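ArsR family transcriptional regulator (Staphylococcus aureus, PDB 6CDB) acts as a zinc-responsive transcriptional repressor of the ArsR family, probably binding DNA through a helix-turn-helix domain. Local coordinates at residues M32-V37 with H47-S52; G43-Q48 with S54-Q59; T17-A22 with A88-Q93; Y26-I31 with K61-L66. The protein carries 1 engineered substitution. All blocks are in the same frame, centred on the assembly; numbering follows the deposited sequence.

All four contacts are built from side-chain packing, with no hydrogen bond across any segment pair. Interactions 1 and 2 share helix 42-49, interactions 1 and 4 share helix 26-37, and interactions 2 and 4 share helix 53-65; together they tie three helices into one unit. Interaction 1 is a surface contact of leucines with the aliphatic stem of a glutamine, whereas interaction 2 is a buried isoleucine-valine junction. Interaction 4, partly buried, adds a guanidinium group covered by a leucine methyl. Interaction 3 is fully buried and different in kind: thioether meets aromatic ring where helix 10-23 faces helix 85-99, beside the second subunit.

Interaction 1: residues M32-V37 with H47-S52; sequences MELLSV and HQLNLS
Leu34 pushes a single methyl, CD1, against the end of helix 42-49, and nearly all the packing is gathered round that one atom. Leu49 meets it with its whole fork: CG lies 3.7 Å from CD1 of Leu34, while both Leu49 methyls, CD1 and CD2, are no farther than 4.0 Å from it. The methyl also rests on the stem of Gln48, whose CB is 3.8 Å from Leu34 CD1. Leu34 reaches across because its CG is anti to the backbone N (chi1 -171°). This joins helix 26-37 to the first helix of the helix-turn-helix within the winged-helix fold of ArsR-type repressors, and Ile45 on that same helix touches Leu34 as well. Toward solvent the contact thins quickly. Gln48, an exposed residue, bends at chi2 (38°), which carries its amide away from Leu34, and only the CB and CG part of the side chain is used; CG is 3.9 Å from CD1 of Leu34, and beyond it the glutamine makes no further contact with segment 32-37. Helix 42-49 stops here: Asn50 takes a positive phi (58°), and the carbonyl O of Leu49 is bonded by NH1 of Arg30 on helix 26-37, a polar link beside the apolar one.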
# COMPACT_ATOMS: atom_id res chain seq x y z
N MET A 32 0.06 -10.78 -5.76
CA MET A 32 0.54 -10.64 -4.39
C MET A 32 -0.35 -11.37 -3.41
O MET A 32 0.14 -11.95 -2.44
CB MET A 32 0.62 -9.16 -4.00
CG MET A 32 1.63 -8.33 -4.78
SD MET A 32 3.34 -8.63 -4.32
CE MET A 32 3.39 -7.66 -2.81
N GLU A 33 -1.67 -11.33 -3.61
CA GLU A 33 -2.56 -12.05 -2.71
C GLU A 33 -2.34 -13.56 -2.82
O GLU A 33 -2.28 -14.27 -1.80
CB GLU A 33 -4.01 -11.66 -3.00
CG GLU A 33 -5.02 -12.07 -1.94
CD GLU A 33 -5.56 -13.47 -2.15
OE1 GLU A 33 -5.55 -13.93 -3.31
OE2 GLU A 33 -5.97 -14.11 -1.17
N LEU A 34 -2.16 -14.07 -4.06
CA LEU A 34 -1.84 -15.48 -4.23
C LEU A 34 -0.59 -15.86 -3.44
O LEU A 34 -0.56 -16.87 -2.72
CB LEU A 34 -1.66 -15.80 -5.72
CG LEU A 34 -1.53 -17.25 -6.21
CD1 LEU A 34 -1.94 -17.35 -7.69
CD2 LEU A 34 -0.12 -17.79 -6.02
N LEU A 35 0.47 -15.05 -3.57
CA LEU A 35 1.71 -15.33 -2.85
C LEU A 35 1.53 -15.18 -1.35
O LEU A 35 2.25 -15.84 -0.58
CB LEU A 35 2.82 -14.39 -3.35
CG LEU A 35 3.20 -14.63 -4.81
CD1 LEU A 35 4.18 -13.59 -5.30
CD2 LEU A 35 3.79 -16.02 -4.94
N SER A 36 0.59 -14.34 -0.92
CA SER A 36 0.30 -14.18 0.50
C SER A 36 -0.33 -15.44 1.08
O SER A 36 -0.13 -15.74 2.26
CB SER A 36 -0.62 -12.98 0.72
OG SER A 36 -1.98 -13.35 0.69
N VAL A 37 -1.09 -16.17 0.27
CA VAL A 37 -1.59 -17.47 0.70
C VAL A 37 -0.49 -18.53 0.63
O VAL A 37 -0.27 -19.28 1.58
CB VAL A 37 -2.82 -17.88 -0.13
CG1 VAL A 37 -3.26 -19.31 0.22
CG2 VAL A 37 -3.95 -16.88 0.08
N HIS A 47 -1.25 -20.13 -14.28
CA HIS A 47 -2.40 -21.02 -14.41
C HIS A 47 -3.53 -20.62 -13.47
O HIS A 47 -4.69 -20.53 -13.88
CB HIS A 47 -1.97 -22.46 -14.13
CG HIS A 47 -3.10 -23.43 -14.16
ND1 HIS A 47 -3.62 -24.00 -13.02
CD2 HIS A 47 -3.82 -23.93 -15.19
CE1 HIS A 47 -4.60 -24.82 -13.35
NE2 HIS A 47 -4.74 -24.80 -14.66
N GLN A 48 -3.20 -20.35 -12.20
CA GLN A 48 -4.23 -20.06 -11.21
C GLN A 48 -4.97 -18.76 -11.53
O GLN A 48 -6.20 -18.70 -11.38
CB GLN A 48 -3.60 -19.99 -9.81
CG GLN A 48 -4.61 -20.02 -8.67
CD GLN A 48 -5.78 -20.97 -8.94
OE1 GLN A 48 -5.64 -22.20 -8.88
NE2 GLN A 48 -6.95 -20.40 -9.26
N LEU A 49 -4.26 -17.72 -11.96
CA LEU A 49 -4.89 -16.42 -12.21
C LEU A 49 -5.37 -16.24 -13.65
O LEU A 49 -6.02 -15.24 -13.94
CB LEU A 49 -3.92 -15.28 -11.84
CG LEU A 49 -3.42 -15.31 -10.40
CD1 LEU A 49 -2.41 -14.19 -10.13
CD2 LEU A 49 -4.59 -15.22 -9.42
N ASN A 50 -5.08 -17.19 -14.53
CA ASN A 50 -5.39 -17.06 -15.96
C ASN A 50 -4.73 -15.82 -16.55
O ASN A 50 -5.37 -14.96 -17.16
CB ASN A 50 -6.90 -17.07 -16.21
CG ASN A 50 -7.24 -17.39 -17.66
OD1 ASN A 50 -7.95 -16.65 -18.33
ND2 ASN A 50 -6.69 -18.49 -18.15
N LEU A 51 -3.41 -15.75 -16.35
CA LEU A 51 -2.54 -14.73 -16.91
C LEU A 51 -1.41 -15.45 -17.63
O LEU A 51 -1.01 -16.54 -17.23
CB LEU A 51 -1.98 -13.81 -15.80
CG LEU A 51 -3.05 -13.08 -14.98
CD1 LEU A 51 -2.46 -12.40 -13.74
CD2 LEU A 51 -3.79 -12.07 -15.89
N SER A 52 -0.93 -14.86 -18.71
CA SER A 52 0.14 -15.52 -19.45
C SER A 52 1.42 -15.56 -18.61
O SER A 52 1.62 -14.75 -17.70
CB SER A 52 0.41 -14.80 -20.77
OG SER A 52 1.13 -13.61 -20.57

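Interaction 2: residues G43-Q48 with S54-Q59; sequences GHISHQ and SNVSHQ
Between Ile45 and Val56 two branched side chains meet at an angle, neither running alongside the other. Val56 turns both methyls to helix 42-49, CG1 mainly to Ile45 and CG2 mainly to Ser46. CG1, placed anti to the backbone N (chi1 173°), meets the branch methyl of Ile45, with Val56 CG1 and Ile45 CG2 3.7 Å apart. The other methyl lies over the backbone of the next residue, Val56 CG2 being 3.8 Å from CA of Ser46. The valine fork thus spans two successive residues of helix 42-49, and no long side chain separates the two backbones: the CA atoms of Ser46 and Val56 are only 6.2 Å apart. Ile45 offers its short branch to this contact while its CG1 arm, anti to its own carbonyl carbon, leads elsewhere, toward Leu34 of helix 26-37. Helices 42-49 and 53-65 form the helix-turn-helix of this ArsR-family protein, the second corresponding to the helix that family members generally use to recognise DNA, and the short side chains of Ser46 and Val56 are consistent with the close approach. Ser46 keeps its hydroxyl out of the apolar contact; OG bonds to O of Leu51 in the turn between the helices, while CB stays 4.0 Å from CG2 of Val56. Elsewhere on helix 53-65, the amides of Gln59 and Asn55 are linked one helical turn apart, NE2 of Gln59 donating to OD1 of Asn55 over 2.9 Å, with an N-H...O angle of 152°.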
# COMPACT_ATOMS: atom_id res chain seq x y z
N GLY A 43 4.65 -20.64 -13.47
CA GLY A 43 3.65 -21.47 -14.12
C GLY A 43 2.39 -21.63 -13.29
O GLY A 43 1.27 -21.55 -13.80
N HIS A 44 2.55 -21.81 -11.98
CA HIS A 44 1.39 -21.97 -11.12
C HIS A 44 0.61 -20.66 -10.98
O HIS A 44 -0.63 -20.67 -11.01
CB HIS A 44 1.81 -22.48 -9.75
CG HIS A 44 0.67 -22.64 -8.80
ND1 HIS A 44 0.37 -21.70 -7.83
CD2 HIS A 44 -0.27 -23.61 -8.68
CE1 HIS A 44 -0.69 -22.09 -7.15
NE2 HIS A 44 -1.10 -23.25 -7.65
N ILE A 45 1.31 -19.54 -10.80
CA ILE A 45 0.64 -18.24 -10.72
C ILE A 45 -0.15 -17.99 -12.00
O ILE A 45 -1.34 -17.65 -11.96
CB ILE A 45 1.66 -17.12 -10.48
CG1 ILE A 45 2.39 -17.31 -9.15
CG2 ILE A 45 0.97 -15.74 -10.56
CD1 ILE A 45 3.65 -16.47 -9.01
N SER A 46 0.51 -18.17 -13.14
CA SER A 46 -0.11 -17.98 -14.44
C SER A 46 -1.37 -18.83 -14.58
O SER A 46 -2.44 -18.33 -14.94
CB SER A 46 0.91 -18.30 -15.52
OG SER A 46 0.26 -18.82 -16.67
N HIS A 47 -1.25 -20.13 -14.28
CA HIS A 47 -2.40 -21.02 -14.41
C HIS A 47 -3.53 -20.62 -13.47
O HIS A 47 -4.69 -20.53 -13.88
CB HIS A 47 -1.97 -22.46 -14.13
CG HIS A 47 -3.10 -23.43 -14.16
ND1 HIS A 47 -3.62 -24.00 -13.02
CD2 HIS A 47 -3.82 -23.93 -15.19
CE1 HIS A 47 -4.60 -24.82 -13.35
NE2 HIS A 47 -4.74 -24.80 -14.66
N GLN A 48 -3.20 -20.35 -12.20
CA GLN A 48 -4.23 -20.06 -11.21
C GLN A 48 -4.97 -18.76 -11.53
O GLN A 48 -6.20 -18.70 -11.38
CB GLN A 48 -3.60 -19.99 -9.81
CG GLN A 48 -4.61 -20.02 -8.67
CD GLN A 48 -5.78 -20.97 -8.94
OE1 GLN A 48 -5.64 -22.20 -8.88
NE2 GLN A 48 -6.95 -20.40 -9.26
N SER A 54 4.42 -14.90 -19.71
CA SER A 54 5.12 -13.66 -20.05
C SER A 54 4.74 -12.52 -19.11
O SER A 54 5.59 -11.84 -18.54
CB SER A 54 4.82 -13.26 -21.49
OG SER A 54 5.53 -14.07 -22.40
N ASN A 55 3.43 -12.29 -18.99
CA ASN A 55 2.92 -11.19 -18.20
C ASN A 55 3.27 -11.37 -16.72
O ASN A 55 3.79 -10.45 -16.08
CB ASN A 55 1.40 -11.10 -18.40
CG ASN A 55 0.80 -9.88 -17.76
OD1 ASN A 55 1.51 -8.93 -17.45
ND2 ASN A 55 -0.52 -9.90 -17.55
N VAL A 56 3.01 -12.55 -16.16
CA VAL A 56 3.35 -12.82 -14.77
C VAL A 56 4.83 -12.54 -14.53
O VAL A 56 5.21 -11.86 -13.56
CB VAL A 56 2.99 -14.27 -14.39
CG1 VAL A 56 3.52 -14.59 -13.00
CG2 VAL A 56 1.48 -14.50 -14.47
N SER A 57 5.69 -13.04 -15.42
CA SER A 57 7.13 -12.83 -15.27
C SER A 57 7.48 -11.35 -15.30
O SER A 57 8.30 -10.90 -14.50
CB SER A 57 7.88 -13.58 -16.38
OG SER A 57 8.06 -14.94 -16.02
N HIS A 58 6.88 -10.59 -16.21
CA HIS A 58 7.13 -9.15 -16.25
C HIS A 58 6.77 -8.49 -14.92
O HIS A 58 7.58 -7.77 -14.31
CB HIS A 58 6.35 -8.54 -17.42
CG HIS A 58 6.66 -7.11 -17.71
ND1 HIS A 58 7.79 -6.71 -18.39
CD2 HIS A 58 5.97 -5.97 -17.43
CE1 HIS A 58 7.79 -5.39 -18.50
NE2 HIS A 58 6.70 -4.92 -17.93
N GLN A 59 5.55 -8.76 -14.43
CA GLN A 59 5.10 -8.13 -13.19
C GLN A 59 5.98 -8.53 -12.01
O GLN A 59 6.25 -7.71 -11.13
CB GLN A 59 3.64 -8.47 -12.91
CG GLN A 59 2.70 -8.23 -14.07
CD GLN A 59 2.86 -6.85 -14.69
OE1 GLN A 59 3.03 -5.85 -13.99
NE2 GLN A 59 2.81 -6.79 -16.01

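Interaction 3: residues T17-A22 with A88-Q93; sequences TEIFKA and ATMLKQ
Met90 reaches from helix 85-99 toward Ile19 and Phe20 of helix 10-23, and its sulfur makes the contact with both. From CB the chain runs straight out: CG is anti to the backbone N (chi1 179°) and SD continues the extended course, so that CB and CG serve as a spacer between backbones whose nearest CA atoms, those of Phe20 and Met90, are 10.5 Å apart. At SD the chain arrives. The sulfur sits 4.2 Å from CE1 of Phe20 and 4.4 Å from CG2 of Ile19, in the angle between ring and branch methyl. It lies 5.2 Å from the centroid of the Phe20 ring, with a direction 51° off the ring normal, an oblique Met-aromatic contact. Beyond the sulfur, CE folds almost back over CB (chi3 -22°), and the methyl ends farther from the ring than SD does. Phe20 leaves its helix aslant and brings only the outer part of the ring to Met90. The surroundings belong to the dimer: Phe20 also packs on Ile29 of the second subunit, and Met90 packs on Met90 of that subunit. Helix 85-99 carries His97 and His100, which bind zinc in this structure, and the side chain of Met90 is about 5 Å from that of His86, another zinc ligand known for this protein. With separations looser than close van der Waals contact and no polar atom engaged, the contact rests on dispersion between a polarisable sulfur, a ring and a methyl, consistent with an apolar patch at the dimer interface that includes the zinc-binding helix.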
# COMPACT_ATOMS: atom_id res chain seq x y z
N THR A 17 6.41 5.70 -1.93
CA THR A 17 5.57 6.07 -3.07
C THR A 17 5.72 5.08 -4.22
O THR A 17 4.72 4.70 -4.84
CB THR A 17 5.92 7.49 -3.52
OG1 THR A 17 5.73 8.40 -2.43
CG2 THR A 17 5.04 7.93 -4.69
N GLU A 18 6.94 4.65 -4.52
CA GLU A 18 7.11 3.70 -5.63
C GLU A 18 6.48 2.36 -5.31
O GLU A 18 5.93 1.70 -6.22
CB GLU A 18 8.59 3.52 -5.97
CG GLU A 18 9.32 4.81 -6.27
CD GLU A 18 8.69 5.55 -7.44
OE1 GLU A 18 8.43 4.90 -8.49
OE2 GLU A 18 8.45 6.77 -7.30
N ILE A 19 6.55 1.93 -4.05
CA ILE A 19 5.92 0.68 -3.64
C ILE A 19 4.42 0.75 -3.88
O ILE A 19 3.83 -0.16 -4.49
CB ILE A 19 6.24 0.36 -2.17
CG1 ILE A 19 7.70 -0.09 -2.04
CG2 ILE A 19 5.27 -0.71 -1.63
CD1 ILE A 19 8.20 -0.12 -0.62
N PHE A 20 3.77 1.81 -3.39
CA PHE A 20 2.32 1.90 -3.57
C PHE A 20 1.94 2.10 -5.03
O PHE A 20 0.88 1.64 -5.47
CB PHE A 20 1.76 3.04 -2.71
CG PHE A 20 1.77 2.74 -1.24
CD1 PHE A 20 1.15 1.61 -0.74
CD2 PHE A 20 2.41 3.59 -0.35
CE1 PHE A 20 1.16 1.32 0.63
CE2 PHE A 20 2.42 3.32 1.03
CZ PHE A 20 1.80 2.17 1.51
N LYS A 21 2.78 2.81 -5.79
CA LYS A 21 2.51 2.96 -7.22
C LYS A 21 2.53 1.62 -7.92
O LYS A 21 1.62 1.30 -8.70
CB LYS A 21 3.52 3.92 -7.85
CG LYS A 21 3.07 5.35 -7.86
CD LYS A 21 4.13 6.25 -8.48
CE LYS A 21 3.66 7.69 -8.49
NZ LYS A 21 4.76 8.60 -8.88
N ALA A 22 3.54 0.80 -7.64
CA ALA A 22 3.61 -0.52 -8.26
C ALA A 22 2.45 -1.41 -7.81
O ALA A 22 1.94 -2.21 -8.59
CB ALA A 22 4.94 -1.19 -7.93
N ALA A 88 3.96 -8.92 3.70
CA ALA A 88 2.77 -9.70 4.00
C ALA A 88 1.82 -8.93 4.91
O ALA A 88 0.60 -8.95 4.70
CB ALA A 88 3.16 -11.03 4.65
N THR A 89 2.36 -8.25 5.92
CA THR A 89 1.50 -7.56 6.86
C THR A 89 0.81 -6.38 6.19
O THR A 89 -0.41 -6.23 6.29
CB THR A 89 2.30 -7.10 8.09
OG1 THR A 89 2.83 -8.25 8.79
CG2 THR A 89 1.41 -6.31 9.02
N MET A 90 1.58 -5.54 5.49
CA MET A 90 1.00 -4.45 4.71
C MET A 90 -0.17 -4.94 3.86
O MET A 90 -1.28 -4.36 3.91
CB MET A 90 2.09 -3.85 3.82
CG MET A 90 1.64 -2.71 2.91
SD MET A 90 2.92 -2.34 1.70
CE MET A 90 4.35 -3.02 2.55
N LEU A 91 0.04 -6.01 3.09
CA LEU A 91 -0.98 -6.48 2.15
C LEU A 91 -2.22 -7.02 2.87
O LEU A 91 -3.35 -6.64 2.54
CB LEU A 91 -0.40 -7.56 1.24
CG LEU A 91 -1.35 -8.02 0.14
CD1 LEU A 91 -1.51 -6.92 -0.92
CD2 LEU A 91 -0.87 -9.34 -0.45
N LYS A 92 -2.02 -7.94 3.83
CA LYS A 92 -3.15 -8.53 4.54
C LYS A 92 -3.93 -7.49 5.36
O LYS A 92 -5.16 -7.56 5.46
CB LYS A 92 -2.67 -9.69 5.44
CG LYS A 92 -2.31 -10.94 4.63
CD LYS A 92 -1.53 -11.98 5.44
CE LYS A 92 -1.27 -13.21 4.57
NZ LYS A 92 -0.05 -13.96 5.00
N GLN A 93 -3.23 -6.51 5.96
CA GLN A 93 -3.94 -5.45 6.66
C GLN A 93 -4.79 -4.63 5.69
O GLN A 93 -5.93 -4.28 6.00
CB GLN A 93 -2.97 -4.53 7.41
CG GLN A 93 -2.22 -5.24 8.56
CD GLN A 93 -3.02 -5.30 9.86
OE1 GLN A 93 -3.68 -4.33 10.24
NE2 GLN A 93 -2.96 -6.45 10.55

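Interaction 4: residues Y26-I31 with K61-L66; sequences YNRIRI and KLLKSL. Engineered in segment 61-66: Leu66 (natural residue Val).
A methyl of Leu62, CD2, covers one face of the Arg28 guanidinium, while the aliphatic shaft of the arginine crosses Leu63 obliquely. The chain of Arg28 leaves with CG anti to the carbonyl carbon (chi1 -74°) and stays extended as far as NE, delivering the guanidinium to helix 53-65. There the Leu62 methyl sits 3.2 Å above the plane of the group and offset toward the rim, a close fit in which CD2 is 3.3 Å from NH2 of Arg28. The side chains of Arg28 and Leu62 meet at about a right angle. Leu62 gets its methyl there with CG anti to the backbone N (chi1 169°). Leu63 lays CD2 3.9 Å from CD of Arg28, while its CD1 is a looser 4.5 Å from CG2 of Ile31. The guanidinium is also held by polar partners: NH1 donates to O of Ala22, and NE makes a weak bond to OE1 of Gln59. Within the winged-helix domain these contacts join segments 26-31 and 61-65, whose local axes approach to 11.8 Å and cross at -72°. Around them, Ile31 continues onto Ile45 and Leu49 of helix 42-49, the engineered Leu66 rests on Ala22 of helix 10-23, and Ile29 packs on Phe20 of the second subunit.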
# COMPACT_ATOMS: atom_id res chain seq x y z
N TYR A 26 -4.36 -4.05 -10.56
CA TYR A 26 -5.27 -5.13 -10.16
C TYR A 26 -4.60 -6.49 -10.25
O TYR A 26 -4.71 -7.32 -9.34
CB TYR A 26 -6.53 -5.10 -11.02
CG TYR A 26 -7.51 -6.22 -10.74
CD1 TYR A 26 -8.20 -6.28 -9.54
CD2 TYR A 26 -7.77 -7.19 -11.70
CE1 TYR A 26 -9.10 -7.28 -9.28
CE2 TYR A 26 -8.67 -8.21 -11.45
CZ TYR A 26 -9.34 -8.25 -10.24
OH TYR A 26 -10.24 -9.25 -9.97
N ASN A 27 -3.93 -6.76 -11.37
CA ASN A 27 -3.30 -8.06 -11.57
C ASN A 27 -2.11 -8.25 -10.63
O ASN A 27 -1.88 -9.36 -10.15
CB ASN A 27 -2.87 -8.22 -13.03
CG ASN A 27 -4.02 -8.62 -13.93
OD1 ASN A 27 -4.96 -9.28 -13.47
ND2 ASN A 27 -3.97 -8.22 -15.20
N ARG A 28 -1.35 -7.19 -10.37
CA ARG A 28 -0.27 -7.28 -9.40
C ARG A 28 -0.81 -7.56 -8.00
O ARG A 28 -0.21 -8.31 -7.24
CB ARG A 28 0.58 -6.01 -9.39
CG ARG A 28 1.48 -5.88 -10.60
CD ARG A 28 2.52 -4.79 -10.41
NE ARG A 28 3.01 -4.39 -11.72
CZ ARG A 28 2.82 -3.20 -12.25
NH1 ARG A 28 2.20 -2.24 -11.57
NH2 ARG A 28 3.29 -2.96 -13.48
N ILE A 29 -1.94 -6.95 -7.65
CA ILE A 29 -2.58 -7.28 -6.37
C ILE A 29 -3.02 -8.75 -6.35
O ILE A 29 -2.91 -9.42 -5.32
CB ILE A 29 -3.75 -6.32 -6.11
CG1 ILE A 29 -3.21 -4.92 -5.76
CG2 ILE A 29 -4.66 -6.85 -5.00
CD1 ILE A 29 -2.19 -4.94 -4.60
N ARG A 30 -3.50 -9.26 -7.48
CA ARG A 30 -3.92 -10.67 -7.51
C ARG A 30 -2.72 -11.60 -7.33
O ARG A 30 -2.80 -12.61 -6.61
CB ARG A 30 -4.66 -10.98 -8.81
CG ARG A 30 -6.08 -10.42 -8.87
CD ARG A 30 -6.95 -11.34 -9.71
NE ARG A 30 -6.54 -11.31 -11.11
CZ ARG A 30 -6.64 -12.33 -11.96
NH1 ARG A 30 -7.14 -13.51 -11.58
NH2 ARG A 30 -6.23 -12.16 -13.20
N ILE A 31 -1.62 -11.27 -8.00
CA ILE A 31 -0.39 -12.05 -7.81
C ILE A 31 0.05 -11.99 -6.35
O ILE A 31 0.39 -13.02 -5.74
CB ILE A 31 0.71 -11.52 -8.75
CG1 ILE A 31 0.31 -11.75 -10.22
CG2 ILE A 31 2.06 -12.16 -8.41
CD1 ILE A 31 1.27 -11.10 -11.21
N LYS A 61 9.22 -9.39 -12.18
CA LYS A 61 10.47 -8.64 -12.26
C LYS A 61 10.29 -7.27 -11.63
O LYS A 61 11.15 -6.82 -10.85
CB LYS A 61 10.95 -8.48 -13.70
CG LYS A 61 11.00 -9.75 -14.50
CD LYS A 61 12.17 -10.63 -14.12
CE LYS A 61 11.99 -12.02 -14.74
NZ LYS A 61 11.88 -11.92 -16.24
N LEU A 62 9.18 -6.60 -11.94
CA LEU A 62 8.96 -5.29 -11.33
C LEU A 62 8.83 -5.39 -9.81
O LEU A 62 9.48 -4.63 -9.08
CB LEU A 62 7.73 -4.61 -11.93
CG LEU A 62 7.29 -3.35 -11.17
CD1 LEU A 62 8.43 -2.31 -11.00
CD2 LEU A 62 6.10 -2.71 -11.84
N LEU A 63 8.01 -6.32 -9.33
CA LEU A 63 7.80 -6.46 -7.89
C LEU A 63 9.10 -6.83 -7.17
O LEU A 63 9.34 -6.39 -6.04
CB LEU A 63 6.71 -7.49 -7.61
CG LEU A 63 5.31 -7.13 -8.10
CD1 LEU A 63 4.34 -8.31 -7.98
CD2 LEU A 63 4.76 -5.89 -7.36
N LYS A 64 9.95 -7.63 -7.83
CA LYS A 64 11.22 -8.01 -7.21
C LYS A 64 12.17 -6.82 -7.13
O LYS A 64 12.84 -6.63 -6.11
CB LYS A 64 11.86 -9.16 -7.99
CG LYS A 64 13.08 -9.76 -7.29
CD LYS A 64 13.96 -10.57 -8.24
CE LYS A 64 13.35 -11.91 -8.57
NZ LYS A 64 14.21 -12.72 -9.49
N SER A 65 12.22 -5.99 -8.18
CA SER A 65 13.11 -4.84 -8.14
C SER A 65 12.78 -3.90 -6.99
O SER A 65 13.66 -3.17 -6.51
CB SER A 65 13.05 -4.07 -9.46
OG SER A 65 11.86 -3.31 -9.53
N LEU A 66 11.53 -3.90 -6.53
CA LEU A 66 11.11 -3.08 -5.40
C LEU A 66 11.11 -3.85 -4.09
O LEU A 66 10.58 -3.35 -3.09
CB LEU A 66 9.72 -2.49 -5.66
CG LEU A 66 9.66 -1.51 -6.83
CD1 LEU A 66 8.24 -1.10 -7.08
CD2 LEU A 66 10.51 -0.29 -6.55